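PDB 3ERV: putative C39-like peptidase from Bacillus anthracis, which is of unknown function but is probably a membrane-associated cysteine peptidase of the C39-like family. Local coordinates for residues N36-L46 / M57-K68; S138-I147 / Q219-S227. All blocks are in the same frame, centred on the assembly; numbering follows the deposited sequence.

Contact 1. Residues N36-L46 / M57-K68; sequences NVPFIQQLPEL and MMLQYAGITVDK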
# COMPACT_ATOMS: atom_id res chain seq x y z
N ASN A 36 -8.72 -0.30 16.20
CA ASN A 36 -8.87 1.17 16.29
C ASN A 36 -7.99 1.99 15.36
O ASN A 36 -7.88 3.25 15.49
CB ASN A 36 -8.85 1.69 17.74
CG ASN A 36 -10.15 1.37 18.47
OD1 ASN A 36 -11.11 0.87 17.83
ND2 ASN A 36 -10.23 1.69 19.77
N VAL A 37 -7.37 1.29 14.42
CA VAL A 37 -6.72 1.94 13.29
C VAL A 37 -7.83 2.76 12.62
O VAL A 37 -8.89 2.22 12.30
CB VAL A 37 -6.09 0.86 12.30
CG1 VAL A 37 -5.67 1.50 10.94
CG2 VAL A 37 -4.94 0.10 13.01
N PRO A 38 -7.59 4.06 12.40
CA PRO A 38 -8.62 4.94 11.81
C PRO A 38 -9.05 4.46 10.41
O PRO A 38 -8.30 3.82 9.71
CB PRO A 38 -7.91 6.32 11.70
CG PRO A 38 -6.84 6.29 12.66
CD PRO A 38 -6.40 4.81 12.86
N PHE A 39 -10.29 4.76 10.01
CA PHE A 39 -10.80 4.29 8.74
C PHE A 39 -10.97 5.51 7.85
O PHE A 39 -11.65 6.47 8.23
CB PHE A 39 -12.12 3.49 8.95
CG PHE A 39 -12.98 3.34 7.70
CD1 PHE A 39 -12.77 2.33 6.81
CD2 PHE A 39 -14.03 4.24 7.45
CE1 PHE A 39 -13.58 2.22 5.65
CE2 PHE A 39 -14.84 4.13 6.31
CZ PHE A 39 -14.61 3.12 5.41
N ILE A 40 -10.34 5.47 6.67
CA ILE A 40 -10.49 6.49 5.61
C ILE A 40 -10.78 5.84 4.23
O ILE A 40 -10.28 4.75 3.92
CB ILE A 40 -9.22 7.38 5.49
CG1 ILE A 40 -8.75 7.82 6.89
CG2 ILE A 40 -9.52 8.65 4.62
CD1 ILE A 40 -7.36 8.50 6.93
N GLN A 41 -11.59 6.53 3.42
CA GLN A 41 -11.90 6.10 2.08
C GLN A 41 -11.16 7.03 1.12
O GLN A 41 -11.11 8.22 1.39
CB GLN A 41 -13.42 6.22 1.85
CG GLN A 41 -14.23 5.09 2.54
CD GLN A 41 -13.84 3.67 2.06
OE1 GLN A 41 -14.50 3.10 1.16
NE2 GLN A 41 -12.76 3.09 2.66
N GLN A 42 -10.61 6.50 0.01
CA GLN A 42 -9.95 7.37 -0.98
C GLN A 42 -10.96 8.27 -1.73
O GLN A 42 -10.66 9.44 -2.01
CB GLN A 42 -9.08 6.58 -1.95
CG GLN A 42 -9.83 5.57 -2.88
CD GLN A 42 -8.86 4.62 -3.59
OE1 GLN A 42 -8.26 3.77 -2.97
NE2 GLN A 42 -8.72 4.79 -4.90
N LEU A 43 -12.14 7.72 -2.06
CA LEU A 43 -13.15 8.47 -2.81
C LEU A 43 -13.94 9.29 -1.85
O LEU A 43 -14.04 8.93 -0.69
CB LEU A 43 -14.13 7.53 -3.55
CG LEU A 43 -13.49 6.61 -4.56
CD1 LEU A 43 -14.47 5.51 -5.00
CD2 LEU A 43 -12.99 7.44 -5.75
N PRO A 44 -14.52 10.40 -2.33
CA PRO A 44 -14.52 10.77 -3.75
C PRO A 44 -13.28 11.55 -4.27
O PRO A 44 -13.07 11.61 -5.48
CB PRO A 44 -15.75 11.69 -3.84
CG PRO A 44 -15.77 12.38 -2.48
CD PRO A 44 -15.43 11.27 -1.52
N GLU A 45 -12.49 12.16 -3.38
CA GLU A 45 -11.38 13.05 -3.77
C GLU A 45 -10.21 12.44 -4.58
O GLU A 45 -9.63 13.10 -5.42
CB GLU A 45 -10.81 13.73 -2.53
CG GLU A 45 -11.88 14.42 -1.76
CD GLU A 45 -12.54 13.59 -0.66
OE1 GLU A 45 -12.54 12.33 -0.63
OE2 GLU A 45 -13.07 14.25 0.20
N LEU A 46 -9.90 11.18 -4.36
CA LEU A 46 -8.68 10.58 -4.93
C LEU A 46 -9.01 9.32 -5.68
O LEU A 46 -9.05 8.25 -5.06
CB LEU A 46 -7.67 10.24 -3.81
CG LEU A 46 -7.14 11.42 -2.96
CD1 LEU A 46 -6.02 10.92 -2.03
CD2 LEU A 46 -6.60 12.53 -3.92
N MET A 57 -4.00 6.51 7.09
CA MET A 57 -4.48 5.70 8.23
C MET A 57 -3.33 5.23 9.14
O MET A 57 -3.44 5.30 10.38
CB MET A 57 -5.25 4.45 7.72
CG MET A 57 -6.70 4.72 7.17
SD MET A 57 -7.67 3.23 6.64
CE MET A 57 -7.28 3.14 4.89
N MET A 58 -2.24 4.75 8.54
CA MET A 58 -1.07 4.28 9.29
C MET A 58 -0.45 5.41 10.07
O MET A 58 -0.20 5.28 11.30
CB MET A 58 -0.01 3.67 8.34
CG MET A 58 1.21 2.84 8.99
SD MET A 58 2.77 2.73 8.02
CE MET A 58 3.38 4.40 8.38
N LEU A 59 -0.19 6.53 9.38
CA LEU A 59 0.40 7.72 10.02
C LEU A 59 -0.45 8.30 11.18
O LEU A 59 0.09 8.63 12.24
CB LEU A 59 0.62 8.82 8.96
CG LEU A 59 1.82 8.51 8.01
CD1 LEU A 59 2.01 9.64 6.98
CD2 LEU A 59 3.09 8.31 8.84
N GLN A 60 -1.76 8.45 10.96
CA GLN A 60 -2.70 8.82 12.02
C GLN A 60 -2.61 7.92 13.25
O GLN A 60 -2.50 8.42 14.38
CB GLN A 60 -4.15 8.83 11.50
CG GLN A 60 -4.39 9.96 10.58
CD GLN A 60 -5.78 9.99 10.00
OE1 GLN A 60 -6.65 9.19 10.40
NE2 GLN A 60 -6.01 10.92 9.05
N TYR A 61 -2.68 6.60 13.04
CA TYR A 61 -2.57 5.67 14.18
C TYR A 61 -1.22 5.81 14.88
O TYR A 61 -1.12 5.64 16.08
CB TYR A 61 -2.66 4.23 13.69
CG TYR A 61 -2.96 3.22 14.75
CD1 TYR A 61 -4.14 3.29 15.50
CD2 TYR A 61 -2.08 2.16 14.99
CE1 TYR A 61 -4.45 2.29 16.43
CE2 TYR A 61 -2.35 1.18 15.94
CZ TYR A 61 -3.53 1.25 16.64
OH TYR A 61 -3.81 0.29 17.55
N ALA A 62 -0.17 6.09 14.12
CA ALA A 62 1.14 6.34 14.72
C ALA A 62 1.22 7.68 15.48
O ALA A 62 2.23 7.97 16.10
CB ALA A 62 2.22 6.26 13.65
N GLY A 63 0.16 8.51 15.44
CA GLY A 63 0.19 9.75 16.17
C GLY A 63 0.39 11.02 15.35
O GLY A 63 0.47 12.11 15.89
N ILE A 64 0.46 10.89 14.02
CA ILE A 64 0.70 12.06 13.17
C ILE A 64 -0.63 12.69 12.73
O ILE A 64 -1.54 11.96 12.30
CB ILE A 64 1.53 11.69 11.90
CG1 ILE A 64 2.79 10.90 12.28
CG2 ILE A 64 1.79 12.97 11.02
CD1 ILE A 64 3.77 11.69 13.17
N THR A 65 -0.74 14.02 12.83
CA THR A 65 -1.87 14.72 12.23
C THR A 65 -1.60 14.86 10.71
O THR A 65 -0.69 15.56 10.29
CB THR A 65 -2.04 16.14 12.83
OG1 THR A 65 -2.30 16.01 14.23
CG2 THR A 65 -3.22 16.96 12.14
N VAL A 66 -2.38 14.18 9.88
CA VAL A 66 -2.17 14.30 8.46
C VAL A 66 -3.41 13.76 7.75
O VAL A 66 -4.15 12.97 8.32
CB VAL A 66 -0.87 13.54 8.01
CG1 VAL A 66 -1.02 12.00 8.21
CG2 VAL A 66 -0.47 13.93 6.54
N ASP A 67 -3.69 14.24 6.55
CA ASP A 67 -4.81 13.67 5.82
C ASP A 67 -4.34 13.21 4.44
O ASP A 67 -3.24 13.55 4.00
CB ASP A 67 -5.95 14.66 5.68
CG ASP A 67 -5.56 15.86 4.87
OD1 ASP A 67 -5.50 15.81 3.64
OD2 ASP A 67 -5.30 16.89 5.47
N LYS A 68 -5.18 12.43 3.78
CA LYS A 68 -4.88 11.87 2.48
C LYS A 68 -4.58 12.92 1.39
O LYS A 68 -3.84 12.62 0.46
CB LYS A 68 -6.01 10.96 2.03
CG LYS A 68 -7.25 11.71 1.51
CD LYS A 68 -8.49 10.75 1.46
CE LYS A 68 -9.62 11.41 0.69
NZ LYS A 68 -10.96 10.88 1.03
O HOH W 1 -6.28 -0.77 17.84
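Lys68 reaches back to the 36-46 loop and ends among three oxygens of it. Its NZ donates to Gln41 O at 2.7 Å, in the carbonyl plane, and forms a salt bridge with Glu45 OE1, also at 2.7 Å, met from above the carboxylate plane; a weak third bond goes to Gln42 O, which also takes the backbone bond from Leu46 N (3.0 Å). Extended beyond CG, the chain lays CG along Leu46 CD1 and CD along Ile40 CG2 before the ammonium arrives. Gln60 NE2 gives an almost straight bond (168°) to Val66 O, 2.9 Å away, which holds the amide beside Ile40 CD1. Sulfur accepts where Ile40 N points at Met57 SD, a weak bond of 3.5 Å. At the other end Val37 CG2 sits 3.8 Å from the centroid of the Tyr61 ring, squarely over its face (CH-pi), while a water joins Tyr61 OH to Asn36 N. Gln42 also touches Cys50 of a probable Cys-His-Asp triad. One ammonium thus meets two carbonyls, one weakly, and a carboxylate, so the charges of Lys68 and Glu45 probably offset each other and helix 68-74 is joined at its start to the 36-46 loop.

Contact 2. Residues S138-I147 / Q219-S227; sequences SVKAGQPVVI and QAISYVKRS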
# COMPACT_ATOMS: atom_id res chain seq x y z
N SER A 138 4.73 -7.55 13.35
CA SER A 138 4.49 -6.10 13.43
C SER A 138 3.10 -5.83 13.98
O SER A 138 2.93 -5.06 14.92
CB SER A 138 4.62 -5.42 12.06
OG SER A 138 4.38 -4.01 12.16
N VAL A 139 2.10 -6.48 13.39
CA VAL A 139 0.72 -6.28 13.79
C VAL A 139 0.53 -6.71 15.24
O VAL A 139 -0.10 -6.02 16.06
CB VAL A 139 -0.21 -7.11 12.90
CG1 VAL A 139 -1.67 -7.05 13.43
CG2 VAL A 139 -0.07 -6.66 11.41
N LYS A 140 1.11 -7.85 15.58
CA LYS A 140 0.97 -8.34 16.94
C LYS A 140 1.69 -7.35 17.87
O LYS A 140 1.21 -7.09 18.97
CB LYS A 140 1.59 -9.74 17.04
CG LYS A 140 1.88 -10.13 18.45
CD LYS A 140 0.85 -11.06 18.92
CE LYS A 140 1.47 -12.44 18.92
NZ LYS A 140 2.11 -12.71 20.25
N ALA A 141 2.81 -6.79 17.44
CA ALA A 141 3.47 -5.79 18.30
C ALA A 141 2.69 -4.46 18.35
O ALA A 141 3.02 -3.56 19.11
CB ALA A 141 4.91 -5.56 17.87
N GLY A 142 1.63 -4.35 17.56
CA GLY A 142 0.77 -3.17 17.65
C GLY A 142 0.93 -2.17 16.52
O GLY A 142 0.35 -1.07 16.55
N GLN A 143 1.74 -2.52 15.53
CA GLN A 143 1.97 -1.63 14.37
C GLN A 143 1.38 -2.22 13.07
O GLN A 143 1.88 -3.23 12.56
CB GLN A 143 3.47 -1.30 14.16
CG GLN A 143 4.07 -0.39 15.24
CD GLN A 143 4.09 -1.10 16.55
OE1 GLN A 143 4.65 -2.21 16.67
NE2 GLN A 143 3.43 -0.52 17.55
N PRO A 144 0.34 -1.57 12.55
CA PRO A 144 -0.29 -2.03 11.29
C PRO A 144 0.66 -1.80 10.10
O PRO A 144 1.66 -1.04 10.20
CB PRO A 144 -1.54 -1.15 11.17
CG PRO A 144 -1.17 0.16 11.84
CD PRO A 144 -0.15 -0.23 12.96
N VAL A 145 0.38 -2.44 8.97
CA VAL A 145 1.33 -2.47 7.87
C VAL A 145 0.61 -2.08 6.56
O VAL A 145 -0.41 -2.67 6.23
CB VAL A 145 1.95 -3.90 7.75
CG1 VAL A 145 3.05 -3.99 6.63
CG2 VAL A 145 2.45 -4.36 9.12
N VAL A 146 1.14 -1.10 5.84
CA VAL A 146 0.61 -0.76 4.55
C VAL A 146 1.17 -1.76 3.51
O VAL A 146 2.39 -1.98 3.45
CB VAL A 146 1.00 0.66 4.17
CG1 VAL A 146 0.58 1.00 2.69
CG2 VAL A 146 0.43 1.65 5.19
N ILE A 147 0.29 -2.36 2.71
CA ILE A 147 0.76 -3.37 1.76
C ILE A 147 0.28 -3.15 0.32
O ILE A 147 -0.86 -2.73 0.08
CB ILE A 147 0.46 -4.81 2.24
CG1 ILE A 147 -1.03 -5.07 2.17
CG2 ILE A 147 1.04 -5.10 3.67
CD1 ILE A 147 -1.41 -5.88 0.95
N GLN A 219 5.72 -6.13 -1.07
CA GLN A 219 5.95 -4.73 -0.74
C GLN A 219 5.16 -4.33 0.52
O GLN A 219 3.95 -4.55 0.59
CB GLN A 219 5.57 -3.83 -1.88
CG GLN A 219 5.98 -4.30 -3.29
CD GLN A 219 5.69 -3.19 -4.28
OE1 GLN A 219 5.93 -2.03 -3.97
NE2 GLN A 219 5.16 -3.53 -5.47
N ALA A 220 5.86 -3.75 1.50
CA ALA A 220 5.20 -3.39 2.77
C ALA A 220 5.92 -2.32 3.53
O ALA A 220 7.13 -2.30 3.57
CB ALA A 220 5.05 -4.59 3.65
N ILE A 221 5.15 -1.40 4.11
CA ILE A 221 5.70 -0.28 4.88
C ILE A 221 5.06 -0.30 6.27
O ILE A 221 3.85 -0.49 6.42
CB ILE A 221 5.37 1.10 4.24
CG1 ILE A 221 5.94 1.26 2.82
CG2 ILE A 221 5.77 2.27 5.17
CD1 ILE A 221 7.37 0.96 2.76
N SER A 222 5.85 -0.06 7.30
CA SER A 222 5.26 0.10 8.63
C SER A 222 6.08 1.12 9.43
O SER A 222 6.75 1.98 8.84
CB SER A 222 5.17 -1.25 9.37
OG SER A 222 4.45 -1.11 10.60
N TYR A 223 6.00 1.04 10.75
CA TYR A 223 6.88 1.85 11.57
C TYR A 223 7.14 1.07 12.87
O TYR A 223 6.48 0.05 13.16
CB TYR A 223 6.24 3.23 11.86
CG TYR A 223 4.91 3.09 12.62
CD1 TYR A 223 4.86 3.25 14.01
CD2 TYR A 223 3.73 2.73 11.95
CE1 TYR A 223 3.64 3.08 14.71
CE2 TYR A 223 2.53 2.57 12.62
CZ TYR A 223 2.48 2.75 14.00
OH TYR A 223 1.25 2.58 14.68
N VAL A 224 8.08 1.55 13.68
CA VAL A 224 8.32 0.92 14.97
C VAL A 224 7.99 1.86 16.15
O VAL A 224 8.05 3.10 16.03
CB VAL A 224 9.77 0.35 15.06
CG1 VAL A 224 9.95 -0.77 14.03
CG2 VAL A 224 10.80 1.46 14.82
N LYS A 225 7.62 1.27 17.28
CA LYS A 225 7.24 2.05 18.48
C LYS A 225 8.24 3.13 18.91
O LYS A 225 7.84 4.27 19.21
CB LYS A 225 7.01 1.13 19.66
CG LYS A 225 5.57 0.85 19.94
CD LYS A 225 5.47 -0.05 21.17
CE LYS A 225 4.06 -0.61 21.34
NZ LYS A 225 3.57 -1.37 20.14
N ARG A 226 9.53 2.78 18.94
CA ARG A 226 10.54 3.71 19.45
C ARG A 226 11.60 4.11 18.44
O ARG A 226 11.98 3.29 17.61
CB ARG A 226 11.22 3.11 20.68
N SER A 227 12.09 5.35 18.55
CA SER A 227 13.06 5.94 17.61
C SER A 227 14.34 5.13 17.43
O SER A 227 14.87 4.59 18.41
CB SER A 227 13.41 7.39 18.00
O HOH W 2 6.77 -2.49 12.65
O HOH W 3 1.70 1.89 17.69
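Gln143 lays its CG over one face of the Tyr223 ring, 3.8 Å from the centroid and offset toward the rim, a CH-pi contact in which the two side chains cross at about a right angle. Pro144 CD also packs against this ring, 3.9 Å from Tyr223 CE2. The chi1 of Tyr223 (61°) sets CG between the backbone N and the carbonyl carbon, bringing the ring back toward the 138-147 segment. Next along the strand, Ser222 OG donates to Pro144 O at 2.8 Å from above the carbonyl plane. Ser138 OG, in turn, gives its proton to Gln143 O (2.6 Å) and accepts one from a water that also donates to Tyr223 O. Regular antiparallel pairing follows: Val146 and Ile221 form a hydrogen-bonded pair, Val146 N to Ile221 O at 2.8 Å and Ile221 N to Val146 O at 2.9 Å. Strand 145-150 pairs with 220-223 along one edge and with 177-185 along the other, within the main antiparallel sheet. Where helix 132-140 gives way to strand 145-150, two serine hydroxyls and a water therefore take over from main-chain pairing, so that polar backbone atoms in a largely buried junction still find partners.

In the fold
From the N terminus, the chain leaves strand 32-33 and runs through 36-46 into helix 50-61, whose last turns, with the link to helix 68-74, pack back on that loop; contact 1 thus closes a short loop across 10 intervening residues. Contact 2 comes later and in series: it joins the end of helix 132-140 and the start of strand 145-150 to strand 220-223 near the C terminus, spanning 71 intervening residues. The two neither nest nor cross, yet they meet in space, with Tyr61 and Ala62 packing on Tyr223 and Met58 on Ser222. Helix 50-61, which carries Cys50, is thereby seated between its preceding loop and the main antiparallel sheet, an arrangement consistent with a papain-like (clan CA) peptidase.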